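Local coordinates for protein DNA polymerase III, beta subunit (Thermotoga maritima, PDB 1VPK) that probably encircles DNA as a ring-shaped head-to-tail homodimer, tethering DNA polymerases and other proteins to it and making them processive, at residues T19-D24 with A67-A72; A43-E48 with F54-T59; K92-E97 with T115-T120; E97-S102 with L108-G113. All coordinates share one frame; numbering follows the deposited sequence.

Contact 1 (T19-D24 with A67-A72); sequences TLELKD and ATVNAA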
loop_
_atom_site.group_PDB
_atom_site.type_symbol
_atom_site.label_atom_id
_atom_site.label_comp_id
_atom_site.label_asym_id
_atom_site.label_seq_id
_atom_site.Cartn_x
_atom_site.Cartn_y
_atom_site.Cartn_z
ATOM N N THR A 19 -17.312 -17.121 -15.836
ATOM C CA THR A 19 -17.017 -16.073 -14.865
ATOM C C THR A 19 -15.855 -15.189 -15.335
ATOM O O THR A 19 -15.870 -13.979 -15.187
ATOM C CB THR A 19 -16.701 -16.708 -13.543
ATOM O OG1 THR A 19 -17.856 -17.443 -13.133
ATOM C CG2 THR A 19 -16.365 -15.664 -12.531
ATOM N N LEU A 20 -14.872 -15.810 -15.935
ATOM C CA LEU A 20 -13.734 -15.102 -16.517
ATOM C C LEU A 20 -14.158 -14.055 -17.571
ATOM O O LEU A 20 -13.646 -12.902 -17.566
ATOM C CB LEU A 20 -12.766 -16.146 -17.092
ATOM C CG LEU A 20 -11.455 -15.561 -17.584
ATOM C CD1 LEU A 20 -10.662 -14.875 -16.432
ATOM C CD2 LEU A 20 -10.650 -16.670 -18.227
ATOM N N GLU A 21 -15.115 -14.420 -18.436
ATOM C CA GLU A 21 -15.666 -13.480 -19.444
ATOM C C GLU A 21 -16.381 -12.296 -18.814
ATOM O O GLU A 21 -16.160 -11.151 -19.217
ATOM C CB GLU A 21 -16.613 -14.200 -20.384
ATOM C CG GLU A 21 -17.316 -13.318 -21.408
ATOM C CD GLU A 21 -16.417 -12.636 -22.440
ATOM O OE1 GLU A 21 -15.205 -12.948 -22.574
ATOM O OE2 GLU A 21 -16.970 -11.818 -23.201
ATOM N N LEU A 22 -17.284 -12.571 -17.864
ATOM C CA LEU A 22 -17.997 -11.535 -17.194
ATOM C C LEU A 22 -17.045 -10.612 -16.480
ATOM O O LEU A 22 -17.225 -9.392 -16.511
ATOM C CB LEU A 22 -19.020 -12.137 -16.179
ATOM C CG LEU A 22 -19.963 -11.152 -15.507
ATOM C CD1 LEU A 22 -20.873 -10.449 -16.534
ATOM C CD2 LEU A 22 -20.808 -11.873 -14.415
ATOM N N LYS A 23 -16.109 -11.182 -15.734
ATOM C CA LYS A 23 -15.087 -10.411 -15.024
ATOM C C LYS A 23 -14.272 -9.487 -15.954
ATOM O O LYS A 23 -14.061 -8.297 -15.673
ATOM C CB LYS A 23 -14.139 -11.383 -14.336
ATOM C CG LYS A 23 -13.167 -10.729 -13.357
ATOM C CD LYS A 23 -12.462 -11.809 -12.475
ATOM C CE LYS A 23 -11.550 -12.746 -13.275
ATOM N NZ LYS A 23 -10.773 -13.733 -12.410
ATOM N N ASP A 24 -13.781 -10.063 -17.048
ATOM C CA ASP A 24 -13.017 -9.336 -18.079
ATOM C C ASP A 24 -13.812 -8.156 -18.671
ATOM O O ASP A 24 -13.308 -7.034 -18.761
ATOM C CB ASP A 24 -12.581 -10.319 -19.175
ATOM C CG ASP A 24 -11.554 -11.338 -18.678
ATOM O OD1 ASP A 24 -11.300 -11.406 -17.444
ATOM O OD2 ASP A 24 -11.000 -12.079 -19.530
ATOM N N ALA A 67 -19.287 -3.057 -24.456
ATOM C CA ALA A 67 -18.641 -4.349 -24.457
ATOM C C ALA A 67 -19.663 -5.436 -24.782
ATOM O O ALA A 67 -20.723 -5.584 -24.104
ATOM C CB ALA A 67 -18.029 -4.578 -23.094
ATOM N N THR A 68 -19.371 -6.204 -25.828
ATOM C CA THR A 68 -20.191 -7.358 -26.167
ATOM C C THR A 68 -19.697 -8.559 -25.324
ATOM O O THR A 68 -18.503 -8.873 -25.314
ATOM C CB THR A 68 -20.156 -7.588 -27.660
ATOM O OG1 THR A 68 -20.684 -6.416 -28.300
ATOM C CG2 THR A 68 -21.007 -8.777 -28.074
ATOM N N VAL A 69 -20.619 -9.160 -24.560
ATOM C CA VAL A 69 -20.290 -10.270 -23.680
ATOM C C VAL A 69 -20.546 -11.573 -24.454
ATOM O O VAL A 69 -21.628 -11.798 -25.028
ATOM C CB VAL A 69 -21.104 -10.225 -22.380
ATOM C CG1 VAL A 69 -20.590 -11.267 -21.372
ATOM C CG2 VAL A 69 -21.002 -8.851 -21.752
ATOM N N ASN A 70 -19.528 -12.394 -24.530
ATOM C CA ASN A 70 -19.657 -13.703 -25.189
ATOM C C ASN A 70 -20.143 -14.735 -24.194
ATOM O O ASN A 70 -19.363 -15.264 -23.429
ATOM C CB ASN A 70 -18.327 -14.103 -25.764
ATOM C CG ASN A 70 -17.872 -13.145 -26.807
ATOM O OD1 ASN A 70 -18.644 -12.849 -27.745
ATOM N ND2 ASN A 70 -16.630 -12.620 -26.667
ATOM N N ALA A 71 -21.452 -14.959 -24.187
ATOM C CA ALA A 71 -22.118 -15.919 -23.281
ATOM C C ALA A 71 -22.475 -17.210 -23.989
ATOM O O ALA A 71 -22.502 -17.286 -25.203
ATOM C CB ALA A 71 -23.358 -15.301 -22.688
ATOM N N ALA A 72 -22.766 -18.228 -23.194
ATOM C CA ALA A 72 -23.135 -19.531 -23.678
ATOM C C ALA A 72 -24.636 -19.613 -23.935
ATOM O O ALA A 72 -25.057 -20.284 -24.855
ATOM C CB ALA A 72 -22.747 -20.578 -22.622
#
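The carboxylate of Glu21 receives the backbone N-H of Asn70 from above its plane rather than within it. The donor atom lies 41° out of that plane, yet the bond is straight at 172°, and Asn70 N stands 2.9 Å from Glu21 OE2. The amide group of Asn70 is turned obliquely against the carboxylate, and Asn70 ND2 stays 3.6 Å from Glu21 OE2, a distance that reflects packing rather than bonding. The stem of the glutamate also takes part: Glu21 CG meets Val69 CG1 at 3.9 Å, the two side chains running past each other in opposite directions. With CG swung opposite the backbone N (chi1 176°) and the chain bent at chi2, the acid leaves helix 19-29 and folds down onto the segment that follows strand 63-68. The contact therefore ties the first turn of a helix to the outgoing end of a strand in the N-terminal domain, where helix 19-29 packs on the sheet in which strand 63-68 is the neighbour of strand 53-59. OE2 has a second, charged partner in Lys25, one turn further along the helix, and Lys25 also bonds to Thr68 O. Were Glu21 exchanged for an alanine, Asn70 N would probably lose this acceptor and Lys25 its salt-bridge mate. Val69, which is buried, also touches Phe54 and Ile56 of strand 53-59.

Contact 2 (A43-E48 with F54-T59); sequences AGFLFE and FYICAT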
loop_
_atom_site.group_PDB
_atom_site.type_symbol
_atom_site.label_atom_id
_atom_site.label_comp_id
_atom_site.label_asym_id
_atom_site.label_seq_id
_atom_site.Cartn_x
_atom_site.Cartn_y
_atom_site.Cartn_z
ATOM N N ALA A 43 -22.717 6.196 -12.667
ATOM C CA ALA A 43 -21.753 5.487 -11.848
ATOM C C ALA A 43 -22.088 3.994 -11.850
ATOM O O ALA A 43 -21.434 3.183 -11.140
ATOM C CB ALA A 43 -21.736 6.096 -10.414
ATOM N N GLY A 44 -23.105 3.610 -12.655
ATOM C CA GLY A 44 -23.456 2.219 -12.869
ATOM C C GLY A 44 -23.197 1.711 -14.285
ATOM O O GLY A 44 -23.027 2.516 -15.233
ATOM N N PHE A 45 -23.153 0.367 -14.417
ATOM C CA PHE A 45 -23.079 -0.307 -15.710
ATOM C C PHE A 45 -24.462 -0.488 -16.277
ATOM O O PHE A 45 -25.386 -0.958 -15.576
ATOM C CB PHE A 45 -22.471 -1.723 -15.590
ATOM C CG PHE A 45 -21.077 -1.727 -15.108
ATOM C CD1 PHE A 45 -20.043 -1.439 -15.982
ATOM C CD2 PHE A 45 -20.788 -2.058 -13.812
ATOM C CE1 PHE A 45 -18.722 -1.451 -15.557
ATOM C CE2 PHE A 45 -19.460 -2.058 -13.356
ATOM C CZ PHE A 45 -18.435 -1.720 -14.227
ATOM N N LEU A 46 -24.611 -0.187 -17.551
ATOM C CA LEU A 46 -25.776 -0.658 -18.293
ATOM C C LEU A 46 -25.594 -2.136 -18.655
ATOM O O LEU A 46 -24.612 -2.488 -19.287
ATOM C CB LEU A 46 -25.964 0.154 -19.586
ATOM C CG LEU A 46 -27.159 -0.266 -20.455
ATOM C CD1 LEU A 46 -28.428 0.184 -19.876
ATOM C CD2 LEU A 46 -27.024 0.298 -21.829
ATOM N N PHE A 47 -26.555 -2.985 -18.266
ATOM C CA PHE A 47 -26.653 -4.363 -18.754
ATOM C C PHE A 47 -27.836 -4.353 -19.712
ATOM O O PHE A 47 -28.948 -3.957 -19.346
ATOM C CB PHE A 47 -26.940 -5.373 -17.635
ATOM C CG PHE A 47 -25.733 -5.781 -16.811
ATOM C CD1 PHE A 47 -24.685 -4.925 -16.577
ATOM C CD2 PHE A 47 -25.696 -7.027 -16.244
ATOM C CE1 PHE A 47 -23.604 -5.284 -15.816
ATOM C CE2 PHE A 47 -24.570 -7.439 -15.455
ATOM C CZ PHE A 47 -23.540 -6.585 -15.244
ATOM N N GLU A 48 -27.598 -4.792 -20.946
ATOM C CA GLU A 48 -28.644 -4.889 -21.925
ATOM C C GLU A 48 -28.627 -6.250 -22.614
ATOM O O GLU A 48 -27.606 -6.665 -23.141
ATOM C CB GLU A 48 -28.463 -3.804 -22.966
ATOM C CG GLU A 48 -29.631 -3.707 -23.874
ATOM C CD GLU A 48 -29.626 -2.481 -24.766
ATOM O OE1 GLU A 48 -28.593 -1.757 -24.830
ATOM O OE2 GLU A 48 -30.687 -2.282 -25.403
ATOM N N PHE A 54 -25.856 -9.758 -25.389
ATOM C CA PHE A 54 -25.716 -9.245 -24.041
ATOM C C PHE A 54 -24.581 -8.231 -24.118
ATOM O O PHE A 54 -23.444 -8.574 -24.521
ATOM C CB PHE A 54 -25.434 -10.402 -23.054
ATOM C CG PHE A 54 -25.090 -9.971 -21.633
ATOM C CD1 PHE A 54 -25.589 -8.770 -21.049
ATOM C CD2 PHE A 54 -24.299 -10.777 -20.852
ATOM C CE1 PHE A 54 -25.224 -8.409 -19.737
ATOM C CE2 PHE A 54 -23.968 -10.423 -19.551
ATOM C CZ PHE A 54 -24.416 -9.217 -19.014
ATOM N N TYR A 55 -24.910 -6.972 -23.844
ATOM C CA TYR A 55 -23.925 -5.869 -23.772
ATOM C C TYR A 55 -23.842 -5.309 -22.335
ATOM O O TYR A 55 -24.877 -5.175 -21.614
ATOM C CB TYR A 55 -24.342 -4.696 -24.665
ATOM C CG TYR A 55 -24.630 -5.076 -26.072
ATOM C CD1 TYR A 55 -23.607 -5.288 -26.958
ATOM C CD2 TYR A 55 -25.934 -5.225 -26.519
ATOM C CE1 TYR A 55 -23.866 -5.657 -28.249
ATOM C CE2 TYR A 55 -26.193 -5.580 -27.819
ATOM C CZ TYR A 55 -25.152 -5.803 -28.666
ATOM O OH TYR A 55 -25.382 -6.151 -29.963
ATOM N N ILE A 56 -22.617 -4.996 -21.940
ATOM C CA ILE A 56 -22.345 -4.204 -20.737
ATOM C C ILE A 56 -21.729 -2.860 -21.194
ATOM O O ILE A 56 -20.750 -2.859 -21.979
ATOM C CB ILE A 56 -21.367 -4.923 -19.846
ATOM C CG1 ILE A 56 -22.048 -6.189 -19.262
ATOM C CG2 ILE A 56 -20.846 -4.010 -18.746
ATOM C CD1 ILE A 56 -21.064 -7.173 -18.584
ATOM N N CYS A 57 -22.322 -1.747 -20.734
ATOM C CA CYS A 57 -21.838 -0.393 -21.087
ATOM C C CYS A 57 -21.514 0.471 -19.864
ATOM O O CYS A 57 -22.058 0.271 -18.759
ATOM C CB CYS A 57 -22.854 0.338 -21.935
ATOM S SG CYS A 57 -23.372 -0.553 -23.428
ATOM N N ALA A 58 -20.648 1.445 -20.076
ATOM C CA ALA A 58 -20.392 2.472 -19.051
ATOM C C ALA A 58 -20.063 3.759 -19.790
ATOM O O ALA A 58 -19.457 3.728 -20.882
ATOM C CB ALA A 58 -19.252 2.075 -18.232
ATOM N N THR A 59 -20.481 4.883 -19.225
ATOM C CA THR A 59 -20.085 6.170 -19.745
ATOM C C THR A 59 -20.115 7.212 -18.643
ATOM O O THR A 59 -20.907 7.117 -17.699
ATOM C CB THR A 59 -21.004 6.608 -20.893
ATOM O OG1 THR A 59 -20.458 7.777 -21.523
ATOM C CG2 THR A 59 -22.442 6.963 -20.401
HETATM O O HOH W 1 -21.853 4.440 -16.780
#
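Strands 44-48 and 54-59 run antiparallel, their N-to-C directions 152° apart and their axes 4.5 Å from each other at closest approach. Two hydrogen-bonded pairs, Leu46 with Cys57 and Glu48 with Tyr55, flank the non-hydrogen-bonded pair of Phe47 with Ile56. In the Glu48-Tyr55 pair both bonds are nearly straight: Glu48 N to Tyr55 O and Tyr55 N to Glu48 O are both 2.8 Å. The bond from Leu46 N to Cys57 O is more bent, with the donor tilted from the carbonyl plane. Beyond it the ladder opens, and a water that donates to Gly44 O and accepts from Thr59 N bridges the strands. These are the two arms of a beta hairpin, lying between strands 78-83 and 63-68 in an antiparallel sheet that continues from the N-terminal into the central domain. The face bearing Phe47 and Ile56 is turned to helix 19-29, whose Ile26 touches Phe45, Phe47 and Ile56. There Ile56 CG1 sits over one face of the Phe47 ring, 4.2 Å from its centroid in a CH-pi contact, while Phe54 brings its edge toward the Phe47 face in an offset edge-to-face pair, centroids 5.5 Å apart and planes at 61°. Phe54 can do this because CG stands opposite the backbone N (chi1 173°), which carries the ring across toward the neighbouring strand. Phe45 CD1 meets Ile56 CG2 at 3.9 Å. On the other face, Leu46 CB packs on Cys57 CB, also at 3.9 Å.

Contact 3 (K92-E97 with T115-T120); sequences KVLPDE and TVFRIT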
loop_
_atom_site.group_PDB
_atom_site.type_symbol
_atom_site.label_atom_id
_atom_site.label_comp_id
_atom_site.label_asym_id
_atom_site.label_seq_id
_atom_site.Cartn_x
_atom_site.Cartn_y
_atom_site.Cartn_z
ATOM N N LYS A 92 -15.105 -10.078 -9.116
ATOM C CA LYS A 92 -13.744 -10.511 -8.761
ATOM C C LYS A 92 -13.705 -11.628 -7.726
ATOM O O LYS A 92 -12.676 -12.262 -7.550
ATOM C CB LYS A 92 -12.854 -9.315 -8.347
ATOM C CG LYS A 92 -12.658 -8.323 -9.544
ATOM C CD LYS A 92 -11.815 -7.076 -9.210
ATOM C CE LYS A 92 -12.316 -5.864 -10.035
ATOM N NZ LYS A 92 -11.305 -4.738 -10.241
ATOM N N VAL A 93 -14.825 -11.901 -7.061
ATOM C CA VAL A 93 -14.874 -12.986 -6.071
ATOM C C VAL A 93 -15.849 -14.143 -6.378
ATOM O O VAL A 93 -15.963 -15.064 -5.571
ATOM C CB VAL A 93 -15.168 -12.420 -4.629
ATOM C CG1 VAL A 93 -14.081 -11.405 -4.205
ATOM C CG2 VAL A 93 -16.537 -11.768 -4.567
ATOM N N LEU A 94 -16.560 -14.107 -7.505
ATOM C CA LEU A 94 -17.417 -15.234 -7.877
ATOM C C LEU A 94 -16.510 -16.476 -7.927
ATOM O O LEU A 94 -15.457 -16.411 -8.500
ATOM C CB LEU A 94 -18.100 -14.991 -9.231
ATOM C CG LEU A 94 -19.080 -13.786 -9.202
ATOM C CD1 LEU A 94 -19.622 -13.504 -10.587
ATOM C CD2 LEU A 94 -20.225 -13.999 -8.196
ATOM N N PRO A 95 -16.889 -17.551 -7.243
ATOM C CA PRO A 95 -15.982 -18.658 -7.050
ATOM C C PRO A 95 -15.926 -19.742 -8.131
ATOM O O PRO A 95 -14.973 -20.534 -8.110
ATOM C CB PRO A 95 -16.527 -19.297 -5.790
ATOM C CG PRO A 95 -17.949 -19.053 -5.861
ATOM C CD PRO A 95 -18.149 -17.771 -6.532
ATOM N N ASP A 96 -16.927 -19.806 -9.024
ATOM C CA ASP A 96 -17.051 -20.939 -9.980
ATOM C C ASP A 96 -16.717 -20.510 -11.428
ATOM O O ASP A 96 -16.747 -19.338 -11.733
ATOM C CB ASP A 96 -18.474 -21.475 -9.908
ATOM C CG ASP A 96 -18.628 -22.852 -10.494
ATOM O OD1 ASP A 96 -18.758 -23.813 -9.676
ATOM O OD2 ASP A 96 -18.688 -22.987 -11.754
ATOM N N GLU A 97 -16.349 -21.485 -12.283
ATOM C CA GLU A 97 -16.027 -21.252 -13.720
ATOM C C GLU A 97 -17.212 -20.629 -14.476
ATOM O O GLU A 97 -17.015 -19.881 -15.446
ATOM C CB GLU A 97 -15.668 -22.572 -14.428
ATOM C CG GLU A 97 -14.233 -22.963 -14.265
ATOM C CD GLU A 97 -13.900 -24.240 -14.978
ATOM O OE1 GLU A 97 -14.397 -24.477 -16.147
ATOM O OE2 GLU A 97 -13.096 -25.049 -14.407
ATOM N N THR A 115 -22.304 -19.298 -4.296
ATOM C CA THR A 115 -22.665 -17.913 -3.978
ATOM C C THR A 115 -23.863 -17.431 -4.793
ATOM O O THR A 115 -23.967 -17.738 -5.987
ATOM C CB THR A 115 -21.472 -17.002 -4.283
ATOM O OG1 THR A 115 -20.275 -17.656 -3.855
ATOM C CG2 THR A 115 -21.612 -15.657 -3.598
ATOM N N VAL A 116 -24.721 -16.633 -4.168
ATOM C CA VAL A 116 -25.768 -15.915 -4.876
ATOM C C VAL A 116 -25.794 -14.469 -4.314
ATOM O O VAL A 116 -25.894 -14.246 -3.108
ATOM C CB VAL A 116 -27.163 -16.611 -4.752
ATOM C CG1 VAL A 116 -28.229 -15.855 -5.567
ATOM C CG2 VAL A 116 -27.098 -18.029 -5.211
ATOM N N PHE A 117 -25.576 -13.533 -5.230
ATOM C CA PHE A 117 -25.717 -12.109 -5.024
ATOM C C PHE A 117 -27.077 -11.692 -5.623
ATOM O O PHE A 117 -27.458 -12.179 -6.679
ATOM C CB PHE A 117 -24.601 -11.347 -5.713
ATOM C CG PHE A 117 -23.255 -11.384 -4.999
ATOM C CD1 PHE A 117 -22.922 -10.437 -4.047
ATOM C CD2 PHE A 117 -22.285 -12.341 -5.358
ATOM C CE1 PHE A 117 -21.682 -10.440 -3.416
ATOM C CE2 PHE A 117 -21.029 -12.345 -4.734
ATOM C CZ PHE A 117 -20.723 -11.391 -3.782
ATOM N N ARG A 118 -27.798 -10.811 -4.916
ATOM C CA ARG A 118 -29.022 -10.210 -5.413
ATOM C C ARG A 118 -28.808 -8.702 -5.333
ATOM O O ARG A 118 -28.614 -8.161 -4.271
ATOM C CB ARG A 118 -30.203 -10.627 -4.567
ATOM C CG ARG A 118 -30.582 -12.040 -4.775
ATOM C CD ARG A 118 -31.753 -12.379 -3.864
ATOM N NE ARG A 118 -31.874 -13.775 -3.473
ATOM C CZ ARG A 118 -30.956 -14.483 -2.802
ATOM N NH1 ARG A 118 -29.745 -13.991 -2.486
ATOM N NH2 ARG A 118 -31.245 -15.731 -2.470
ATOM N N ILE A 119 -28.684 -8.056 -6.495
ATOM C CA ILE A 119 -28.276 -6.651 -6.552
ATOM C C ILE A 119 -29.454 -5.839 -7.099
ATOM O O ILE A 119 -29.970 -6.133 -8.152
ATOM C CB ILE A 119 -27.022 -6.487 -7.464
ATOM C CG1 ILE A 119 -25.886 -7.437 -7.024
ATOM C CG2 ILE A 119 -26.524 -5.084 -7.462
ATOM C CD1 ILE A 119 -25.349 -7.170 -5.625
ATOM N N THR A 120 -29.896 -4.837 -6.352
ATOM C CA THR A 120 -30.979 -3.957 -6.777
ATOM C C THR A 120 -30.601 -3.181 -8.103
ATOM O O THR A 120 -29.469 -2.701 -8.326
ATOM C CB THR A 120 -31.407 -3.126 -5.513
ATOM O OG1 THR A 120 -30.282 -2.973 -4.624
ATOM C CG2 THR A 120 -32.415 -3.899 -4.712
#
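Thr115 OG1 lies against the ring of Pro95 while being held by a hydrogen bond to Asp315 of the second subunit. Its distance to Pro95 CG is 3.4 Å, and Pro95 CD lies equally near, so the hydroxyl rests alongside two ring carbons and finds its polar partner across the subunit interface. Thr115 is modelled in two conformers, which makes the detail at this hydroxyl less certain than the rest. The other part of the contact is apolar. Leu94 CD2 approaches Phe117 CD2 at 3.9 Å, the methyl lying equally near the two ring atoms CD2 and CE2. Leu94 is turned with CG opposite its own carbonyl carbon (chi1 -64°), which brings that methyl to the aromatic side chain. Val93 CG2 comes up more loosely to the far end of the ring, 4.3 Å from Phe117 CZ. The segment 92-97 is the connection from helix 87-91 to strand 98-104, and strand 115-120 is the outermost strand of its sheet within this subunit. In the ring dimer that strand pairs antiparallel with a strand of the second subunit, so that the sheet continues through the head-to-tail interface. Arg280 of the second subunit packs on Val93, Pro95, Thr115 and Phe117, placing the loop and the edge strand together at the junction. Within the subunit, Leu94 and Pro95 also touch Ser112 on the adjoining strand 107-112.

Contact 4 (E97-S102 with L108-G113); sequences EITELS and LVISSG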
loop_
_atom_site.group_PDB
_atom_site.type_symbol
_atom_site.label_atom_id
_atom_site.label_comp_id
_atom_site.label_asym_id
_atom_site.label_seq_id
_atom_site.Cartn_x
_atom_site.Cartn_y
_atom_site.Cartn_z
ATOM N N GLU A 97 -16.349 -21.485 -12.283
ATOM C CA GLU A 97 -16.027 -21.252 -13.720
ATOM C C GLU A 97 -17.212 -20.629 -14.476
ATOM O O GLU A 97 -17.015 -19.881 -15.446
ATOM C CB GLU A 97 -15.668 -22.572 -14.428
ATOM C CG GLU A 97 -14.233 -22.963 -14.265
ATOM C CD GLU A 97 -13.900 -24.240 -14.978
ATOM O OE1 GLU A 97 -14.397 -24.477 -16.147
ATOM O OE2 GLU A 97 -13.096 -25.049 -14.407
ATOM N N ILE A 98 -18.455 -20.916 -14.023
ATOM C CA ILE A 98 -19.683 -20.443 -14.654
ATOM C C ILE A 98 -20.481 -19.567 -13.713
ATOM O O ILE A 98 -20.524 -19.775 -12.475
ATOM C CB ILE A 98 -20.578 -21.625 -15.088
ATOM C CG1 ILE A 98 -19.811 -22.640 -15.939
ATOM C CG2 ILE A 98 -21.845 -21.143 -15.799
ATOM C CD1 ILE A 98 -19.117 -22.049 -17.093
ATOM N N THR A 99 -21.104 -18.555 -14.314
ATOM C CA THR A 99 -21.967 -17.607 -13.638
ATOM C C THR A 99 -23.288 -17.537 -14.383
ATOM O O THR A 99 -23.312 -17.573 -15.618
ATOM C CB THR A 99 -21.365 -16.199 -13.568
ATOM O OG1 THR A 99 -20.228 -16.192 -12.684
ATOM C CG2 THR A 99 -22.388 -15.217 -13.025
ATOM N N GLU A 100 -24.382 -17.516 -13.615
ATOM C CA GLU A 100 -25.733 -17.441 -14.150
ATOM C C GLU A 100 -26.367 -16.102 -13.674
ATOM O O GLU A 100 -26.293 -15.765 -12.491
ATOM C CB GLU A 100 -26.547 -18.667 -13.695
ATOM C CG GLU A 100 -26.306 -19.881 -14.574
ATOM C CD GLU A 100 -27.121 -21.131 -14.174
ATOM O OE1 GLU A 100 -27.538 -21.254 -12.979
ATOM O OE2 GLU A 100 -27.312 -22.017 -15.071
ATOM N N LEU A 101 -26.942 -15.351 -14.608
ATOM C CA LEU A 101 -27.616 -14.090 -14.326
ATOM C C LEU A 101 -29.099 -14.210 -14.647
ATOM O O LEU A 101 -29.504 -14.828 -15.640
ATOM C CB LEU A 101 -27.104 -12.957 -15.186
ATOM C CG LEU A 101 -25.630 -12.685 -15.321
ATOM C CD1 LEU A 101 -25.518 -11.557 -16.338
ATOM C CD2 LEU A 101 -25.080 -12.290 -13.971
ATOM N N SER A 102 -29.920 -13.623 -13.788
ATOM C CA SER A 102 -31.350 -13.634 -14.035
ATOM C C SER A 102 -31.948 -12.503 -13.244
ATOM O O SER A 102 -31.243 -11.830 -12.509
ATOM C CB SER A 102 -31.985 -14.983 -13.656
ATOM O OG SER A 102 -31.774 -15.328 -12.293
ATOM N N LEU A 108 -31.192 -8.007 -9.899
ATOM C CA LEU A 108 -30.347 -8.897 -10.662
ATOM C C LEU A 108 -29.845 -9.995 -9.726
ATOM O O LEU A 108 -29.273 -9.698 -8.667
ATOM C CB LEU A 108 -29.131 -8.140 -11.245
ATOM C CG LEU A 108 -28.087 -8.964 -12.025
ATOM C CD1 LEU A 108 -28.650 -9.487 -13.366
ATOM C CD2 LEU A 108 -26.788 -8.115 -12.314
ATOM N N VAL A 109 -30.054 -11.245 -10.116
ATOM C CA VAL A 109 -29.604 -12.381 -9.350
ATOM C C VAL A 109 -28.389 -12.948 -10.076
ATOM O O VAL A 109 -28.443 -13.250 -11.268
ATOM C CB VAL A 109 -30.669 -13.468 -9.186
ATOM C CG1 VAL A 109 -30.090 -14.624 -8.368
ATOM C CG2 VAL A 109 -31.932 -12.920 -8.585
ATOM N N ILE A 110 -27.276 -13.045 -9.353
ATOM C CA ILE A 110 -25.977 -13.487 -9.934
ATOM C C ILE A 110 -25.563 -14.711 -9.119
ATOM O O ILE A 110 -25.258 -14.586 -7.922
ATOM C CB ILE A 110 -24.872 -12.419 -9.799
ATOM C CG1 ILE A 110 -25.293 -11.050 -10.382
ATOM C CG2 ILE A 110 -23.607 -12.858 -10.499
ATOM C CD1 ILE A 110 -25.660 -10.040 -9.360
ATOM N N SER A 111 -25.536 -15.870 -9.788
ATOM C CA SER A 111 -25.324 -17.168 -9.175
ATOM C C SER A 111 -24.087 -17.810 -9.746
ATOM O O SER A 111 -23.954 -18.027 -10.984
ATOM C CB SER A 111 -26.492 -18.099 -9.460
ATOM O OG SER A 111 -27.688 -17.455 -9.105
ATOM N N SER A 112 -23.208 -18.179 -8.841
ATOM C CA SER A 112 -21.994 -18.820 -9.236
ATOM C C SER A 112 -21.564 -19.780 -8.164
ATOM O O SER A 112 -21.162 -19.384 -7.087
ATOM C CB SER A 112 -20.919 -17.779 -9.451
ATOM O OG SER A 112 -19.781 -18.454 -9.898
ATOM N N GLY A 113 -21.640 -21.055 -8.462
ATOM C CA GLY A 113 -21.231 -22.036 -7.498
ATOM C C GLY A 113 -22.027 -21.952 -6.226
ATOM O O GLY A 113 -23.244 -22.025 -6.262
HETATM O O HOH W 2 -22.139 -21.805 -11.149
HETATM O O HOH W 3 -29.117 -16.403 -11.599
#
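Strands 98-102 and 108-112 lie antiparallel at 160°, with Glu100-Ser111 and Ser102-Val109 as hydrogen-bonded pairs and Leu101-Ile110 as the non-hydrogen-bonded pair between them. Two of the four backbone bonds, Glu100 N to Ser111 O and Val109 N to Ser102 O, are 2.7 Å long. Where the ladder ends, a side chain takes over: Ser112 OG donates to Ile98 O at 3.0 Å, its donor tilted 35° from the carbonyl plane. The hydroxyl gets there by pointing opposite the backbone N (chi1 -177°), and it also accepts the N-H of Asp96, so that it pins the entry of strand 98-104 to the exit of strand 107-112. A water joins Ile98 O to Gly113 N on the same end. Replacing Ser112 with an alanine is likely to cost Asp96 N this acceptor and Ile98 O one of its donors, leaving the start of the strand less firmly held. The pair forms a beta hairpin inside the five-stranded sheet of the N-terminal domain, flanked by strands 13-18 and 115-120. On the face of Leu101 and Ile110 the packing is apolar: Leu101 CD2 meets Ile110 CG1 at 3.8 Å, the two side chains side by side, and Thr99 CG2 lies 3.7 Å from Ile110 CG2. On the other face, to which Val109 also points, Ser102 OG and Ser111 OG share a water with Val109 O.

How the contacts relate
All four contacts belong to the N-terminal domain, and along the chain contacts 1 and 2 precede contacts 3 and 4. Contact 2 falls between the two segments of contact 1, as contact 4 does between those of contact 3. Contacts 1 and 2 share one sheet through neighbouring strands 53-59 and 63-68; contacts 3 and 4, with centres about 6 Å apart, share the other through strands 107-112 and 115-120. The two sheets face each other: Phe54 CZ packs on Leu101 CD1 at 3.7 Å. Thr19, opening helix 19-29, bonds to Asp96 and Thr99, joining contact 1 to the sheet that strand 115-120 extends into the second subunit.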